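Local coordinates for neural cell adhesion molecule 1 (Homo sapiens, PDB 2HAZ), which mediates adhesion between neural cells and carries, in its first fibronectin type III repeat, a helix critical for polysialylation of its N-glycans, at residues S11-E16 with Q25-E30. Sequence-based numbering, arbitrary orientation.
With NA (sodium ion), chain B.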
loop_
_atom_site.group_PDB
_atom_site.type_symbol
_atom_site.label_atom_id
_atom_site.label_comp_id
_atom_site.label_asym_id
_atom_site.label_seq_id
_atom_site.Cartn_x
_atom_site.Cartn_y
_atom_site.Cartn_z
ATOM N N SER A 11 -0.220 -5.122 6.573
ATOM C CA SER A 11 0.387 -4.274 7.603
ATOM C C SER A 11 1.555 -3.540 6.985
ATOM O O SER A 11 2.371 -4.168 6.333
ATOM C CB SER A 11 0.927 -5.123 8.767
ATOM O OG SER A 11 -0.093 -5.490 9.667
ATOM N N ILE A 12 1.643 -2.229 7.208
ATOM C CA ILE A 12 2.829 -1.452 6.814
ATOM C C ILE A 12 3.858 -1.433 7.957
ATOM O O ILE A 12 3.578 -0.975 9.066
ATOM C CB ILE A 12 2.475 -0.008 6.340
ATOM C CG1 ILE A 12 1.576 -0.032 5.085
ATOM C CG2 ILE A 12 3.748 0.795 6.053
ATOM C CD1 ILE A 12 1.003 1.341 4.659
ATOM N N ASP A 13 5.045 -1.957 7.681
ATOM C CA ASP A 13 6.124 -1.988 8.658
ATOM C C ASP A 13 6.833 -0.636 8.755
ATOM O O ASP A 13 6.866 -0.017 9.831
ATOM C CB ASP A 13 7.106 -3.118 8.339
ATOM C CG ASP A 13 6.574 -4.493 8.759
ATOM O OD1 ASP A 13 5.391 -4.601 9.157
ATOM O OD2 ASP A 13 7.342 -5.477 8.706
ATOM N N GLN A 14 7.383 -0.184 7.631
ATOM C CA GLN A 14 7.997 1.136 7.523
ATOM C C GLN A 14 7.979 1.619 6.080
ATOM O O GLN A 14 7.752 0.834 5.152
ATOM C CB GLN A 14 9.440 1.132 8.050
ATOM C CG GLN A 14 10.402 0.269 7.245
ATOM C CD GLN A 14 11.807 0.320 7.792
ATOM O OE1 GLN A 14 12.064 -0.135 8.907
ATOM N NE2 GLN A 14 12.730 0.867 7.010
ATOM N N VAL A 15 8.211 2.918 5.911
ATOM C CA VAL A 15 8.343 3.518 4.598
ATOM C C VAL A 15 9.707 4.203 4.498
ATOM O O VAL A 15 10.071 5.011 5.365
ATOM C CB VAL A 15 7.239 4.553 4.359
ATOM C CG1 VAL A 15 7.364 5.136 2.954
ATOM C CG2 VAL A 15 5.852 3.933 4.616
ATOM N N GLU A 16 10.477 3.853 3.479
ATOM C CA GLU A 16 11.769 4.487 3.272
ATOM C C GLU A 16 11.602 5.481 2.140
ATOM O O GLU A 16 11.532 5.094 0.970
ATOM C CB GLU A 16 12.871 3.469 2.960
ATOM C CG GLU A 16 12.974 2.329 3.962
ATOM C CD GLU A 16 13.423 1.024 3.321
ATOM O OE1 GLU A 16 12.543 0.172 3.046
ATOM O OE2 GLU A 16 14.645 0.844 3.067
ATOM N N GLN A 25 7.358 -0.837 3.001
ATOM C CA GLN A 25 7.542 -2.197 3.508
ATOM C C GLN A 25 6.294 -2.679 4.197
ATOM O O GLN A 25 5.801 -2.027 5.128
ATOM C CB GLN A 25 8.664 -2.246 4.531
ATOM C CG GLN A 25 10.037 -2.253 3.950
ATOM C CD GLN A 25 11.061 -2.577 5.008
ATOM O OE1 GLN A 25 10.827 -3.425 5.892
ATOM N NE2 GLN A 25 12.213 -1.913 4.929
ATOM N N PHE A 26 5.820 -3.855 3.797
ATOM C CA PHE A 26 4.531 -4.347 4.266
ATOM C C PHE A 26 4.514 -5.866 4.503
ATOM O O PHE A 26 5.343 -6.599 3.941
ATOM C CB PHE A 26 3.426 -3.965 3.268
ATOM C CG PHE A 26 3.365 -4.859 2.048
ATOM C CD1 PHE A 26 2.453 -5.920 1.978
ATOM C CD2 PHE A 26 4.220 -4.655 0.981
ATOM C CE1 PHE A 26 2.407 -6.742 0.856
ATOM C CE2 PHE A 26 4.165 -5.464 -0.139
ATOM C CZ PHE A 26 3.267 -6.515 -0.195
ATOM N N ASP A 27 3.544 -6.301 5.318
ATOM C CA ASP A 27 3.227 -7.723 5.548
ATOM C C ASP A 27 1.983 -8.100 4.783
ATOM O O ASP A 27 1.019 -7.336 4.762
ATOM C CB ASP A 27 2.854 -7.982 7.004
ATOM C CG ASP A 27 3.930 -7.633 7.948
ATOM O OD1 ASP A 27 5.112 -7.856 7.609
ATOM O OD2 ASP A 27 3.593 -7.133 9.049
ATOM N N GLU A 28 1.993 -9.293 4.199
ATOM C CA GLU A 28 0.790 -9.888 3.613
ATOM C C GLU A 28 -0.352 -9.971 4.635
ATOM O O GLU A 28 -0.092 -10.055 5.842
ATOM C CB GLU A 28 1.102 -11.288 3.084
ATOM C CG GLU A 28 2.073 -11.328 1.919
ATOM C CD GLU A 28 3.538 -11.320 2.361
ATOM O OE1 GLU A 28 3.815 -11.184 3.575
ATOM O OE2 GLU A 28 4.424 -11.460 1.490
ATOM N N PRO A 29 -1.618 -9.941 4.156
ATOM C CA PRO A 29 -2.788 -10.178 5.010
ATOM C C PRO A 29 -2.674 -11.487 5.813
ATOM O O PRO A 29 -2.101 -12.456 5.318
ATOM C CB PRO A 29 -3.935 -10.299 3.989
ATOM C CG PRO A 29 -3.512 -9.431 2.857
ATOM C CD PRO A 29 -2.016 -9.645 2.760
ATOM N N GLU A 30 -3.184 -11.506 7.044
ATOM C CA GLU A 30 -3.218 -12.752 7.820
ATOM C C GLU A 30 -4.129 -13.754 7.114
ATOM O O GLU A 30 -3.811 -14.944 7.000
ATOM C CB GLU A 30 -3.707 -12.505 9.248
ATOM C CG GLU A 30 -2.748 -11.708 10.112
ATOM C CD GLU A 30 -1.607 -12.545 10.675
ATOM O OE1 GLU A 30 -0.438 -12.220 10.371
ATOM O OE2 GLU A 30 -1.878 -13.514 11.430
HETATM NA NA NA B . 5.896 -7.122 9.668
HETATM O O HOH W 1 -1.076 -8.014 8.502
#
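Asp13 and Asp27 reach across two antiparallel strands to share a sodium ion, a worked example of how a metal reconciles two acidic groups. Each carboxylate binds through both oxygens, the closest being Asp27 OD1 at 2.3 Å from the sodium. The planes stand 79° apart and the side chains cross at about a right angle; as both bind the one ion, Asp13 OD1 and Asp27 OD2 come within 3.1 Å, a proximity the cation probably makes tolerable by offsetting their charge. Next to the site, CB of Ser11 packs against OD2 of Asp27, while the backbones of these two residues exchange hydrogen bonds, the shorter from Asp27 N to Ser11 O at 2.6 Å.

Further along, Gln14 and Gln25 lie alongside each other and point the same way, their amides stacked with planes only 18° apart. The CG of Gln25 is turned away from its own carbonyl carbon (chi1 -79°), and the extended chain carries NE2 to Glu16 OE1, 2.8 Å away. That bond is nearly straight at N-H, yet it reaches the oxygen from above the carboxylate plane. Replacing Gln25 by an alanine is likely to leave Glu16 OE1 without this donor and the Gln14 amide without its stacking partner.

On the reverse face Ile12 and Phe26 turn toward the core, touching Val81 and Leu83 of the opposing sheet. Gln25 O accepts from Asp13 N at 2.7 Å and more weakly from Gln14 N, so that two residues of one strand stand opposite a single one: a classic beta bulge in the opening hairpin of a fibronectin type III beta sandwich, with the sodium site on its outer surface.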